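Local atomic coordinates of putative secreted protein (Streptomyces sp. SirexAA-E, PDB entry 4PEY), a protein that cleaves laminarin and laminarioligosaccharides as an exo-beta-1,3-glucanase, working from the non-reducing ends of the chains and yielding glucose and laminaribiose. Residues 48-53 with 372-377; 106-111 with 404-409. The protein carries 1 engineered substitution. One frame throughout, in Å; residues are numbered along the deposited sequence.

Contact 1: residues 48-53 with 372-377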
loop_
_atom_site.group_PDB
_atom_site.type_symbol
_atom_site.label_atom_id
_atom_site.label_comp_id
_atom_site.label_asym_id
_atom_site.label_seq_id
_atom_site.Cartn_x
_atom_site.Cartn_y
_atom_site.Cartn_z
ATOM N N ASN A 48 0.830 19.137 5.183
ATOM C CA ASN A 48 -0.529 18.887 5.676
ATOM C C ASN A 48 -0.745 17.406 5.987
ATOM O O ASN A 48 -1.571 16.744 5.359
ATOM C CB ASN A 48 -1.547 19.381 4.641
ATOM C CG ASN A 48 -2.928 19.601 5.223
ATOM O OD1 ASN A 48 -3.158 19.405 6.421
ATOM N ND2 ASN A 48 -3.857 20.026 4.376
ATOM N N GLN A 49 -0.000 16.893 6.963
ATOM C CA GLN A 49 0.072 15.449 7.178
ATOM C C GLN A 49 -1.267 14.846 7.614
ATOM O O GLN A 49 -1.596 13.712 7.235
ATOM C CB GLN A 49 1.164 15.099 8.203
ATOM C CG GLN A 49 1.257 13.593 8.440
ATOM C CD GLN A 49 2.473 13.134 9.229
ATOM O OE1 GLN A 49 2.688 11.934 9.387
ATOM N NE2 GLN A 49 3.262 14.073 9.735
ATOM N N PHE A 50 -2.046 15.593 8.392
ATOM C CA PHE A 50 -3.285 15.038 8.937
ATOM C C PHE A 50 -4.544 15.849 8.617
ATOM O O PHE A 50 -5.591 15.634 9.227
ATOM C CB PHE A 50 -3.154 14.875 10.457
ATOM C CG PHE A 50 -2.098 13.886 10.870
ATOM C CD1 PHE A 50 -2.266 12.526 10.613
ATOM C CD2 PHE A 50 -0.941 14.307 11.519
ATOM C CE1 PHE A 50 -1.301 11.607 10.994
ATOM C CE2 PHE A 50 0.032 13.387 11.902
ATOM C CZ PHE A 50 -0.148 12.040 11.643
ATOM N N GLY A 51 -4.454 16.756 7.650
ATOM C CA GLY A 51 -5.597 17.570 7.287
ATOM C C GLY A 51 -6.637 16.783 6.512
ATOM O O GLY A 51 -6.406 15.630 6.137
ATOM N N THR A 52 -7.779 17.416 6.253
ATOM C CA THR A 52 -8.877 16.750 5.564
ATOM C C THR A 52 -8.981 17.130 4.087
ATOM O O THR A 52 -9.834 16.600 3.370
ATOM C CB THR A 52 -10.223 17.042 6.255
ATOM O OG1 THR A 52 -10.391 18.457 6.409
ATOM C CG2 THR A 52 -10.276 16.372 7.633
ATOM N N ASP A 53 -8.108 18.013 3.612
ATOM C CA ASP A 53 -8.134 18.357 2.196
ATOM C C ASP A 53 -7.589 17.192 1.358
ATOM O O ASP A 53 -6.736 16.426 1.814
ATOM C CB ASP A 53 -7.351 19.648 1.932
ATOM C CG ASP A 53 -8.121 20.903 2.367
ATOM O OD1 ASP A 53 -9.348 20.823 2.595
ATOM O OD2 ASP A 53 -7.506 21.979 2.458
ATOM N N PHE A 372 -5.329 1.643 2.221
ATOM C CA PHE A 372 -4.552 2.041 3.380
ATOM C C PHE A 372 -5.484 2.139 4.573
ATOM O O PHE A 372 -6.646 2.522 4.431
ATOM C CB PHE A 372 -3.836 3.366 3.102
ATOM C CG PHE A 372 -3.117 3.380 1.780
ATOM C CD1 PHE A 372 -2.219 2.370 1.462
ATOM C CD2 PHE A 372 -3.372 4.363 0.834
ATOM C CE1 PHE A 372 -1.568 2.348 0.240
ATOM C CE2 PHE A 372 -2.716 4.355 -0.391
ATOM C CZ PHE A 372 -1.815 3.347 -0.693
ATOM N N VAL A 373 -4.986 1.765 5.744
ATOM C CA VAL A 373 -5.772 1.885 6.958
ATOM C C VAL A 373 -4.973 2.677 7.975
ATOM O O VAL A 373 -3.764 2.478 8.109
ATOM C CB VAL A 373 -6.158 0.503 7.529
ATOM C CG1 VAL A 373 -6.960 0.666 8.825
ATOM C CG2 VAL A 373 -6.958 -0.283 6.491
ATOM N N ARG A 374 -5.642 3.609 8.651
ATOM C CA ARG A 374 -5.017 4.416 9.691
ATOM C C ARG A 374 -5.839 4.340 10.967
ATOM O O ARG A 374 -7.074 4.472 10.916
ATOM C CB ARG A 374 -4.881 5.877 9.253
ATOM C CG ARG A 374 -4.438 6.799 10.383
ATOM C CD ARG A 374 -4.092 8.187 9.864
ATOM N NE ARG A 374 -5.277 8.934 9.444
ATOM C CZ ARG A 374 -5.242 9.970 8.606
ATOM N NH1 ARG A 374 -4.080 10.367 8.093
ATOM N NH2 ARG A 374 -6.360 10.614 8.285
ATOM N N ILE A 375 -5.165 4.113 12.097
ATOM C CA ILE A 375 -5.828 4.145 13.398
ATOM C C ILE A 375 -5.159 5.203 14.280
ATOM O O ILE A 375 -4.051 4.999 14.787
ATOM C CB ILE A 375 -5.811 2.768 14.112
ATOM C CG1 ILE A 375 -6.316 1.659 13.175
ATOM C CG2 ILE A 375 -6.633 2.834 15.409
ATOM C CD1 ILE A 375 -5.208 0.931 12.420
ATOM N N GLY A 376 -5.826 6.347 14.438
ATOM C CA GLY A 376 -5.252 7.471 15.165
ATOM C C GLY A 376 -4.386 8.385 14.310
ATOM O O GLY A 376 -4.176 8.132 13.120
ATOM N N GLY A 377 -3.877 9.457 14.911
ATOM C CA GLY A 377 -2.965 10.355 14.219
ATOM C C GLY A 377 -3.595 11.675 13.818
ATOM O O GLY A 377 -2.974 12.734 13.947
HETATM O O HOH W 1 -7.122 13.077 7.101
#

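Contact 2: residues 106-111 with 404-409. With BGC (beta-D-glucopyranose), chain B.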
loop_
_atom_site.group_PDB
_atom_site.type_symbol
_atom_site.label_atom_id
_atom_site.label_comp_id
_atom_site.label_asym_id
_atom_site.label_seq_id
_atom_site.Cartn_x
_atom_site.Cartn_y
_atom_site.Cartn_z
ATOM N N GLN A 106 8.044 10.431 6.869
ATOM C CA GLN A 106 6.619 10.744 7.012
ATOM C C GLN A 106 6.001 11.173 5.673
ATOM O O GLN A 106 4.931 11.784 5.640
ATOM C CB GLN A 106 6.403 11.807 8.108
ATOM C CG GLN A 106 6.843 11.252 9.472
ATOM C CD GLN A 106 6.598 12.152 10.666
ATOM O OE1 GLN A 106 5.863 13.140 10.598
ATOM N NE2 GLN A 106 7.209 11.789 11.790
ATOM N N ASN A 107 6.656 10.813 4.570
ATOM C CA ASN A 107 6.136 11.144 3.240
ATOM C C ASN A 107 5.117 10.090 2.784
ATOM O O ASN A 107 5.428 9.207 1.965
ATOM C CB ASN A 107 7.281 11.284 2.226
ATOM C CG ASN A 107 8.001 12.632 2.338
ATOM O OD1 ASN A 107 7.593 13.497 3.117
ATOM N ND2 ASN A 107 9.074 12.815 1.558
ATOM N N PHE A 108 3.905 10.215 3.329
ATOM C CA PHE A 108 2.818 9.245 3.170
ATOM C C PHE A 108 1.710 9.726 2.239
ATOM O O PHE A 108 1.625 10.913 1.929
ATOM C CB PHE A 108 2.130 8.950 4.512
ATOM C CG PHE A 108 3.052 8.587 5.649
ATOM C CD1 PHE A 108 4.072 7.656 5.490
ATOM C CD2 PHE A 108 2.856 9.157 6.904
ATOM C CE1 PHE A 108 4.891 7.317 6.566
ATOM C CE2 PHE A 108 3.658 8.816 7.985
ATOM C CZ PHE A 108 4.680 7.894 7.817
ATOM N N TRP A 109 0.832 8.790 1.868
ATOM C CA TRP A 109 -0.505 9.061 1.318
ATOM C C TRP A 109 -0.473 9.954 0.081
ATOM O O TRP A 109 -1.020 11.057 0.073
ATOM C CB TRP A 109 -1.437 9.676 2.397
ATOM C CG TRP A 109 -1.601 8.796 3.628
ATOM C CD1 TRP A 109 -2.006 7.488 3.658
ATOM C CD2 TRP A 109 -1.348 9.165 4.994
ATOM N NE1 TRP A 109 -2.016 7.021 4.954
ATOM C CE2 TRP A 109 -1.614 8.032 5.793
ATOM C CE3 TRP A 109 -0.927 10.345 5.621
ATOM C CZ2 TRP A 109 -1.450 8.037 7.179
ATOM C CZ3 TRP A 109 -0.761 10.349 6.996
ATOM C CH2 TRP A 109 -1.025 9.203 7.764
ATOM N N ARG A 110 0.158 9.460 -0.978
ATOM C CA ARG A 110 0.165 10.174 -2.252
ATOM C C ARG A 110 0.404 9.144 -3.349
ATOM O O ARG A 110 0.715 7.997 -3.047
ATOM C CB ARG A 110 1.227 11.286 -2.257
ATOM C CG ARG A 110 2.678 10.801 -2.109
ATOM C CD ARG A 110 3.575 11.917 -1.568
ATOM N NE ARG A 110 3.309 12.150 -0.150
ATOM C CZ ARG A 110 3.755 13.190 0.551
ATOM N NH1 ARG A 110 4.477 14.147 -0.039
ATOM N NH2 ARG A 110 3.455 13.284 1.842
ATOM N N SER A 111 0.238 9.515 -4.614
ATOM C CA SER A 111 0.404 8.515 -5.668
ATOM C C SER A 111 0.701 9.103 -7.034
ATOM O O SER A 111 0.314 10.233 -7.327
ATOM C CB SER A 111 -0.854 7.642 -5.771
ATOM O OG SER A 111 -1.976 8.422 -6.152
ATOM N N ALA A 404 -1.227 4.572 14.266
ATOM C CA ALA A 404 -0.394 5.780 14.284
ATOM C C ALA A 404 0.610 5.781 15.441
ATOM O O ALA A 404 0.253 5.486 16.583
ATOM C CB ALA A 404 -1.265 7.038 14.361
ATOM N N ASP A 405 1.859 6.117 15.129
ATOM C CA ASP A 405 2.917 6.262 16.129
ATOM C C ASP A 405 3.168 7.717 16.495
ATOM O O ASP A 405 3.899 8.008 17.436
ATOM C CB ASP A 405 4.216 5.675 15.598
ATOM C CG ASP A 405 4.658 6.371 14.335
ATOM O OD1 ASP A 405 5.509 7.290 14.406
ATOM O OD2 ASP A 405 4.095 6.038 13.272
ATOM N N HIS A 406 2.595 8.630 15.716
ATOM C CA HIS A 406 2.759 10.059 15.967
ATOM C C HIS A 406 1.507 10.781 15.491
ATOM O O HIS A 406 0.677 10.191 14.798
ATOM C CB HIS A 406 4.012 10.606 15.267
ATOM C CG HIS A 406 3.959 10.521 13.774
ATOM N ND1 HIS A 406 4.408 9.420 13.073
ATOM C CD2 HIS A 406 3.521 11.405 12.844
ATOM C CE1 HIS A 406 4.234 9.625 11.778
ATOM N NE2 HIS A 406 3.694 10.820 11.611
ATOM N N GLY A 407 1.368 12.048 15.873
ATOM C CA GLY A 407 0.181 12.814 15.555
ATOM C C GLY A 407 -0.688 13.043 16.777
ATOM O O GLY A 407 -0.230 12.922 17.918
ATOM N N GLU A 408 -1.950 13.373 16.528
ATOM C CA GLU A 408 -2.923 13.618 17.589
ATOM C C GLU A 408 -3.747 12.373 17.870
ATOM O O GLU A 408 -4.090 11.627 16.951
ATOM C CB GLU A 408 -3.852 14.774 17.207
ATOM C CG GLU A 408 -3.163 16.124 17.110
ATOM C CD GLU A 408 -2.974 16.781 18.465
ATOM O OE1 GLU A 408 -3.580 16.302 19.449
ATOM O OE2 GLU A 408 -2.223 17.777 18.547
ATOM N N GLY A 409 -4.066 12.149 19.141
ATOM C CA GLY A 409 -4.908 11.027 19.517
ATOM C C GLY A 409 -4.156 9.711 19.508
ATOM O O GLY A 409 -4.715 8.675 19.157
HETATM C C2 BGC B . 7.834 3.999 10.603
HETATM C C3 BGC B . 6.530 4.753 10.365
HETATM C C4 BGC B . 6.486 5.992 11.245
HETATM C C5 BGC B . 7.710 6.852 10.979
HETATM C C6 BGC B . 7.678 8.120 11.818
HETATM C C1 BGC B . 9.051 4.928 10.569
HETATM O O2 BGC B . 7.965 2.973 9.629
HETATM O O3 BGC B . 5.433 3.922 10.682
HETATM O O4 BGC B . 5.305 6.724 11.014
HETATM O O5 BGC B . 8.851 6.104 11.331
HETATM O O6 BGC B . 7.898 7.790 13.171
#

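Contact 1: residues 48-53 with 372-377
G51 O is gripped from two quarters, by an ordered water that ties it to R374 and by NH1 of R54. R374 NH2 donates to this water over 2.8 Å, and the water in turn donates to G51 O, also over 2.8 Å. Lying in the guanidinium plane at its edge, the water spans a gap that the arginine does not close directly. The other nitrogens of the guanidinium are also engaged: NE forms a salt bridge with D340, and NH1 is hydrogen-bonded to the hydroxyl of Y74, which also bonds Q49 O. With three nitrogens committed in different directions, the group has little freedom to rotate. Its chain runs extended from the strand and then bends at chi3 (71°), bringing NH1 to the rim of the F50 ring, 3.8 Å from CD1 and near the ring plane.

The faces of F50 are occupied differently. G377 O sits over the ring centre, 3.2 Å above the plane, while Q49 CG lies over the centre of the opposite face at 3.6 Å. The phenyl is therefore held between a carbonyl oxygen and the methylene of its own neighbour. Placing CG anti to the carbonyl carbon (chi1 -64°) directs the ring toward G377. A CB on that residue would collide with F50 CE1, and its absence lets the backbone lie directly against the aromatic face. A loop of the N-terminal half meets the end of strand 367-375 here, an interface consistent with the paired beta-helix domains of glycoside hydrolase family 55.

Contact 2: residues 106-111 with 404-409
In the substrate-binding pocket, where a beta-D-glucopyranose unit of the bound sugar is seen, Q106 and H406 meet as a flat stack. The side-chain amide of Q106 lies over one face of the imidazole, the two planes only 16° apart, with Q106 NE2 3.6 Å above the ring plane and over its centre. The closest approach is Q106 CD to H406 NE2, 3.3 Å. The amide of Q49 joins the pair from outside, bonding Q106 OE1 through its nitrogen and H406 NE2 through its oxygen.

H406 CG sits between its backbone N and carbonyl carbon (chi1 64°), from where the imidazole meets both Q106 and D405. H406 ND1 donates to D405 OD1 over 2.7 Å in a nearly straight bond (172°), in the imidazole plane but from above the carboxylate plane. H406, itself against the sugar, probably also steadies D405, whose OD1 accepts from glucose O6 and OD2 from glucose O4, each at 2.7 Å. E436, H437, W402 and Q130 also bond this glucose. F108 brings its ring edge to the imidazole edge, CE2 to H406 CE1 at 3.9 Å. One carboxylate accepting from both O4 and O6, braced by a histidine, fits a glucose-binding subsite of this family 55 exo-glucanase.

How the contacts relate
From the N terminus the chain passes through 48-53, in the loop between helix 34-45 and strand 55-59, and then through 106-111, which runs into strand 110-113. Contact 1 closes a loop when 372-377 arrives at the end of strand 367-375. Contact 2 closes another at 404-409, just after strand 399-403. The segments alternate, so the two closures cross, and both tie the N-terminal half to successive parallel strands of the C-terminal half. Their centres lie about 6 Å apart. A probable hydrogen bond from E408 N to G377 O (2.8 Å) and a cation-pi contact of R374 with W109 join the closures to each other, while Q49 and H406 link contact 1 to the sugar pocket.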